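Local atomic coordinates of envelopment polyprotein (Bovine Schmallenberg virus BH80/Germany/2011, PDB entry 7A56), a protein that probably drives fusion of the viral and host-cell membranes during entry, as the class II fusion glycoprotein Gc. Residues I103-Y115 / M324-Y338. Residues are numbered along the deposited sequence; the frame is centred on the assembly and turned at random.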
loop_
_atom_site.group_PDB
_atom_site.type_symbol
_atom_site.label_atom_id
_atom_site.label_comp_id
_atom_site.label_asym_id
_atom_site.label_seq_id
_atom_site.Cartn_x
_atom_site.Cartn_y
_atom_site.Cartn_z
ATOM N N ILE A 103 -14.812 -22.375 -23.010
ATOM C CA ILE A 103 -14.678 -21.866 -21.645
ATOM C C ILE A 103 -13.474 -20.934 -21.616
ATOM O O ILE A 103 -12.413 -21.272 -22.160
ATOM C CB ILE A 103 -14.544 -23.041 -20.662
ATOM C CG1 ILE A 103 -15.902 -23.779 -20.558
ATOM C CG2 ILE A 103 -14.046 -22.615 -19.244
ATOM C CD1 ILE A 103 -15.742 -25.199 -19.949
ATOM N N ILE A 104 -13.653 -19.733 -21.068
ATOM C CA ILE A 104 -12.536 -18.829 -20.810
ATOM C C ILE A 104 -12.083 -19.037 -19.359
ATOM O O ILE A 104 -12.855 -18.796 -18.417
ATOM C CB ILE A 104 -12.930 -17.363 -21.051
ATOM C CG1 ILE A 104 -13.594 -17.153 -22.434
ATOM C CG2 ILE A 104 -11.743 -16.395 -20.731
ATOM C CD1 ILE A 104 -12.628 -17.490 -23.606
ATOM N N TYR A 105 -10.846 -19.511 -19.166
ATOM C CA TYR A 105 -10.462 -20.064 -17.854
ATOM C C TYR A 105 -9.227 -19.311 -17.368
ATOM O O TYR A 105 -8.199 -19.314 -18.057
ATOM C CB TYR A 105 -10.245 -21.583 -17.998
ATOM C CG TYR A 105 -9.407 -22.258 -16.911
ATOM C CD1 TYR A 105 -9.547 -21.914 -15.584
ATOM C CD2 TYR A 105 -8.515 -23.255 -17.235
ATOM C CE1 TYR A 105 -8.748 -22.542 -14.571
ATOM C CE2 TYR A 105 -7.728 -23.894 -16.269
ATOM C CZ TYR A 105 -7.858 -23.535 -14.952
ATOM O OH TYR A 105 -7.087 -24.185 -14.063
ATOM N N VAL A 106 -9.316 -18.677 -16.192
ATOM C CA VAL A 106 -8.160 -17.931 -15.620
ATOM C C VAL A 106 -7.342 -18.952 -14.823
ATOM O O VAL A 106 -7.621 -19.272 -13.667
ATOM C CB VAL A 106 -8.605 -16.729 -14.802
ATOM C CG1 VAL A 106 -7.367 -15.864 -14.317
ATOM C CG2 VAL A 106 -9.562 -15.859 -15.614
ATOM N N ARG A 107 -6.340 -19.530 -15.476
ATOM C CA ARG A 107 -5.696 -20.690 -14.895
ATOM C C ARG A 107 -4.774 -20.312 -13.734
ATOM O O ARG A 107 -4.661 -21.071 -12.785
ATOM C CB ARG A 107 -4.911 -21.454 -15.949
ATOM C CG ARG A 107 -4.221 -22.703 -15.345
ATOM C CD ARG A 107 -3.864 -23.730 -16.359
ATOM N NE ARG A 107 -2.953 -24.708 -15.779
ATOM C CZ ARG A 107 -3.295 -25.771 -15.057
ATOM N NH1 ARG A 107 -4.587 -26.055 -14.786
ATOM N NH2 ARG A 107 -2.307 -26.562 -14.604
ATOM N N ARG A 108 -4.125 -19.163 -13.797
ATOM C CA ARG A 108 -3.272 -18.782 -12.659
ATOM C C ARG A 108 -3.307 -17.278 -12.470
ATOM O O ARG A 108 -3.269 -16.509 -13.438
ATOM C CB ARG A 108 -1.849 -19.300 -12.874
ATOM C CG ARG A 108 -0.852 -18.841 -11.751
ATOM C CD ARG A 108 0.541 -19.488 -12.028
ATOM N NE ARG A 108 1.156 -18.874 -13.212
ATOM C CZ ARG A 108 1.372 -19.496 -14.370
ATOM N NH1 ARG A 108 1.047 -20.773 -14.514
ATOM N NH2 ARG A 108 1.936 -18.830 -15.381
ATOM N N VAL A 109 -3.452 -16.847 -11.214
ATOM C CA VAL A 109 -3.231 -15.457 -10.838
ATOM C C VAL A 109 -2.432 -15.495 -9.542
ATOM O O VAL A 109 -2.914 -16.037 -8.538
ATOM C CB VAL A 109 -4.516 -14.665 -10.584
ATOM C CG1 VAL A 109 -4.118 -13.293 -10.079
ATOM C CG2 VAL A 109 -5.414 -14.526 -11.885
ATOM N N ILE A 110 -1.240 -14.918 -9.553
ATOM C CA ILE A 110 -0.487 -14.714 -8.286
ATOM C C ILE A 110 0.322 -13.430 -8.396
ATOM O O ILE A 110 0.637 -12.971 -9.498
ATOM C CB ILE A 110 0.486 -15.843 -7.956
ATOM C CG1 ILE A 110 1.504 -15.931 -9.058
ATOM C CG2 ILE A 110 -0.221 -17.168 -7.758
ATOM C CD1 ILE A 110 2.762 -16.539 -8.569
ATOM N N ASN A 111 0.651 -12.826 -7.246
ATOM C CA ASN A 111 1.624 -11.747 -7.279
ATOM C C ASN A 111 2.947 -12.317 -6.740
ATOM O O ASN A 111 2.966 -13.307 -6.004
ATOM C CB ASN A 111 1.162 -10.512 -6.459
ATOM C CG ASN A 111 0.177 -9.597 -7.226
ATOM O OD1 ASN A 111 0.177 -9.561 -8.445
ATOM N ND2 ASN A 111 -0.610 -8.825 -6.495
ATOM N N LYS A 112 4.061 -11.751 -7.172
ATOM C CA LYS A 112 5.330 -12.308 -6.685
ATOM C C LYS A 112 6.382 -11.223 -6.684
ATOM O O LYS A 112 6.297 -10.259 -7.460
ATOM C CB LYS A 112 5.823 -13.486 -7.546
ATOM C CG LYS A 112 6.140 -13.140 -8.960
ATOM C CD LYS A 112 6.489 -14.421 -9.780
ATOM C CE LYS A 112 6.676 -14.102 -11.275
ATOM N NZ LYS A 112 6.852 -15.318 -12.146
ATOM N N ALA A 113 7.378 -11.377 -5.799
ATOM C CA ALA A 113 8.564 -10.527 -5.863
ATOM C C ALA A 113 9.762 -11.306 -5.291
ATOM O O ALA A 113 9.608 -12.331 -4.600
ATOM C CB ALA A 113 8.346 -9.198 -5.110
ATOM N N SER A 114 10.957 -10.856 -5.675
ATOM C CA SER A 114 12.189 -11.394 -5.142
ATOM C C SER A 114 12.480 -10.742 -3.792
ATOM O O SER A 114 12.097 -9.596 -3.526
ATOM C CB SER A 114 13.376 -11.137 -6.089
ATOM O OG SER A 114 13.004 -11.505 -7.434
ATOM N N TYR A 115 13.174 -11.487 -2.939
ATOM C CA TYR A 115 13.620 -10.991 -1.636
ATOM C C TYR A 115 15.070 -11.380 -1.431
ATOM O O TYR A 115 15.553 -12.382 -1.984
ATOM C CB TYR A 115 12.754 -11.559 -0.483
ATOM C CG TYR A 115 11.355 -10.951 -0.424
ATOM C CD1 TYR A 115 10.393 -11.206 -1.449
ATOM C CD2 TYR A 115 10.982 -10.120 0.634
ATOM C CE1 TYR A 115 9.130 -10.618 -1.380
ATOM C CE2 TYR A 115 9.744 -9.555 0.729
ATOM C CZ TYR A 115 8.795 -9.813 -0.313
ATOM O OH TYR A 115 7.552 -9.220 -0.266
ATOM N N MET A 324 15.844 -15.128 -3.365
ATOM C CA MET A 324 14.657 -15.831 -2.873
ATOM C C MET A 324 13.418 -15.273 -3.573
ATOM O O MET A 324 13.446 -14.128 -3.946
ATOM C CB MET A 324 14.493 -15.641 -1.358
ATOM C CG MET A 324 13.410 -16.561 -0.868
ATOM S SD MET A 324 12.951 -16.478 0.834
ATOM C CE MET A 324 12.340 -14.840 0.991
ATOM N N GLU A 325 12.315 -16.022 -3.668
ATOM C CA GLU A 325 11.076 -15.548 -4.304
ATOM C C GLU A 325 9.870 -15.847 -3.420
ATOM O O GLU A 325 9.751 -16.950 -2.875
ATOM C CB GLU A 325 10.890 -16.192 -5.671
ATOM C CG GLU A 325 9.632 -15.713 -6.399
ATOM C CD GLU A 325 9.644 -16.036 -7.889
ATOM O OE1 GLU A 325 8.762 -16.818 -8.342
ATOM O OE2 GLU A 325 10.520 -15.483 -8.599
ATOM N N VAL A 326 9.018 -14.842 -3.219
ATOM C CA VAL A 326 7.801 -14.992 -2.436
ATOM C C VAL A 326 6.600 -14.782 -3.370
ATOM O O VAL A 326 6.610 -13.887 -4.243
ATOM C CB VAL A 326 7.759 -14.023 -1.250
ATOM C CG1 VAL A 326 6.427 -14.122 -0.439
ATOM C CG2 VAL A 326 9.058 -14.278 -0.340
ATOM N N HIS A 327 5.570 -15.613 -3.161
ATOM C CA HIS A 327 4.298 -15.541 -3.911
ATOM C C HIS A 327 3.203 -15.113 -2.950
ATOM O O HIS A 327 3.226 -15.500 -1.775
ATOM C CB HIS A 327 3.953 -16.895 -4.510
ATOM C CG HIS A 327 4.880 -17.319 -5.592
ATOM N ND1 HIS A 327 4.757 -18.520 -6.250
ATOM C CD2 HIS A 327 5.922 -16.680 -6.174
ATOM C CE1 HIS A 327 5.679 -18.609 -7.187
ATOM N NE2 HIS A 327 6.417 -17.514 -7.149
ATOM N N LYS A 328 2.288 -14.255 -3.427
ATOM C CA LYS A 328 1.142 -13.807 -2.648
ATOM C C LYS A 328 -0.140 -14.234 -3.374
ATOM O O LYS A 328 -0.317 -13.937 -4.563
ATOM C CB LYS A 328 1.109 -12.287 -2.460
ATOM C CG LYS A 328 -0.049 -11.856 -1.544
ATOM C CD LYS A 328 -0.110 -10.358 -1.290
ATOM C CE LYS A 328 -1.377 -10.011 -0.502
ATOM N NZ LYS A 328 -1.269 -10.377 0.975
ATOM N N LYS A 329 -1.024 -14.905 -2.622
ATOM C CA LYS A 329 -2.397 -15.153 -3.028
ATOM C C LYS A 329 -3.227 -13.891 -2.840
ATOM O O LYS A 329 -3.212 -13.253 -1.781
ATOM C CB LYS A 329 -2.987 -16.290 -2.202
ATOM C CG LYS A 329 -2.238 -17.586 -2.376
ATOM C CD LYS A 329 -2.975 -18.765 -1.757
ATOM C CE LYS A 329 -2.152 -19.405 -0.615
ATOM N NZ LYS A 329 -2.722 -20.713 -0.156
ATOM N N VAL A 330 -3.991 -13.574 -3.870
ATOM C CA VAL A 330 -4.687 -12.323 -4.026
ATOM C C VAL A 330 -6.060 -12.657 -4.607
ATOM O O VAL A 330 -6.291 -13.750 -5.135
ATOM C CB VAL A 330 -3.927 -11.341 -4.950
ATOM C CG1 VAL A 330 -2.591 -10.940 -4.382
ATOM C CG2 VAL A 330 -3.702 -11.963 -6.376
ATOM N N SER A 331 -6.968 -11.689 -4.528
ATOM C CA SER A 331 -8.256 -11.902 -5.134
ATOM C C SER A 331 -8.161 -11.420 -6.605
ATOM O O SER A 331 -7.337 -11.932 -7.360
ATOM C CB SER A 331 -9.320 -11.213 -4.291
ATOM O OG SER A 331 -8.989 -9.865 -3.943
ATOM N N SER A 332 -8.910 -10.409 -7.026
ATOM C CA SER A 332 -8.829 -9.947 -8.425
ATOM C C SER A 332 -7.578 -9.115 -8.684
ATOM O O SER A 332 -7.256 -8.235 -7.902
ATOM C CB SER A 332 -10.023 -9.068 -8.787
ATOM O OG SER A 332 -9.968 -8.759 -10.180
ATOM N N VAL A 333 -6.905 -9.334 -9.822
ATOM C CA VAL A 333 -5.853 -8.389 -10.261
ATOM C C VAL A 333 -6.272 -7.590 -11.491
ATOM O O VAL A 333 -5.434 -6.893 -12.093
ATOM C CB VAL A 333 -4.507 -9.108 -10.523
ATOM C CG1 VAL A 333 -4.019 -9.848 -9.242
ATOM C CG2 VAL A 333 -4.687 -10.128 -11.638
ATOM N N GLY A 334 -7.531 -7.671 -11.896
ATOM C CA GLY A 334 -7.906 -6.901 -13.043
ATOM C C GLY A 334 -9.077 -7.570 -13.762
ATOM O O GLY A 334 -9.846 -8.314 -13.153
ATOM N N THR A 335 -9.178 -7.290 -15.058
ATOM C CA THR A 335 -10.268 -7.834 -15.904
ATOM C C THR A 335 -9.679 -8.451 -17.169
ATOM O O THR A 335 -8.859 -7.814 -17.863
ATOM C CB THR A 335 -11.242 -6.719 -16.303
ATOM O OG1 THR A 335 -11.781 -6.045 -15.167
ATOM C CG2 THR A 335 -12.412 -7.285 -17.255
ATOM N N ILE A 336 -10.115 -9.662 -17.511
ATOM C CA ILE A 336 -9.812 -10.269 -18.805
ATOM C C ILE A 336 -10.979 -10.000 -19.762
ATOM O O ILE A 336 -12.106 -10.461 -19.527
ATOM C CB ILE A 336 -9.549 -11.794 -18.688
ATOM C CG1 ILE A 336 -8.467 -12.131 -17.616
ATOM C CG2 ILE A 336 -9.155 -12.430 -20.090
ATOM C CD1 ILE A 336 -7.157 -11.496 -17.868
ATOM N N ASN A 337 -10.724 -9.233 -20.831
ATOM C CA ASN A 337 -11.704 -9.066 -21.907
ATOM C C ASN A 337 -11.485 -10.136 -22.955
ATOM O O ASN A 337 -10.342 -10.553 -23.188
ATOM C CB ASN A 337 -11.561 -7.663 -22.508
ATOM C CG ASN A 337 -11.837 -6.600 -21.501
ATOM O OD1 ASN A 337 -12.959 -6.475 -21.044
ATOM N ND2 ASN A 337 -10.817 -5.846 -21.100
ATOM N N TYR A 338 -12.580 -10.582 -23.608
ATOM C CA TYR A 338 -12.400 -11.562 -24.660
ATOM C C TYR A 338 -13.504 -11.403 -25.707
ATOM O O TYR A 338 -14.623 -10.985 -25.398
ATOM C CB TYR A 338 -12.429 -13.008 -24.137
ATOM C CG TYR A 338 -13.670 -13.400 -23.299
ATOM C CD1 TYR A 338 -14.804 -13.914 -23.924
ATOM C CD2 TYR A 338 -13.689 -13.274 -21.909
ATOM C CE1 TYR A 338 -15.920 -14.305 -23.205
ATOM C CE2 TYR A 338 -14.811 -13.680 -21.137
ATOM C CZ TYR A 338 -15.950 -14.194 -21.841
ATOM O OH TYR A 338 -17.072 -14.629 -21.149
HETATM O O HOH W 1 -4.162 -15.764 -6.003
#
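Asn-111 and Lys-328 pair through both backbone bonds, and Ala-113 with Val-326 does the same further along, so strand 325-328 runs antiparallel to residues 103-115 of the long strand 98-134. The ladder extends to Tyr-115 and Met-324, where Tyr-115 N reaches Met-324 O at 2.8 Å. On the face carrying Lys-112 and His-327, the imidazole is the hub. Ile-110 CD1 sits over the centre of one ring face, 3.7 Å from the centroid, put there by CG1 lying between the backbone N and carbonyl carbon (chi1 61°) and CD1 extending onward. In the ring plane, His-327 NE2 donates to Glu-325 OE1 at 2.7 Å, which, with Ile-110 over the face, helps hold the ring's rotation. Lys-112 runs outward from CB, which lies against Val-326 O and 3.5 Å from His-327 CD2; the chain is extended beyond CG, CD passes Glu-325 OE1, and NZ ends 4.5 Å from that oxygen, short of a salt bridge, with Asp-199 a weak, long partner. On the other face, Tyr-115 CD1 meets Val-326 CG2, while its hydroxyl bonds to the Pro-239 carbonyl.

Beyond this pairing, a water joins Val-109 O to Val-330 N, and Val-109 CG1 packs 3.5 Å from Val-333 CG1. Residues 335-338 belong to another sheet, and there Ile-104 CG1 stands over the Tyr-338 ring, 4° off its normal. Ser-332 and Thr-335 bond to a second subunit of the trimer. Residues 324-338 thus first extend the sheet of strand 98-134, then pass to the sheet packed against it, consistent with a beta-sandwich in this elongated class II fusion protein.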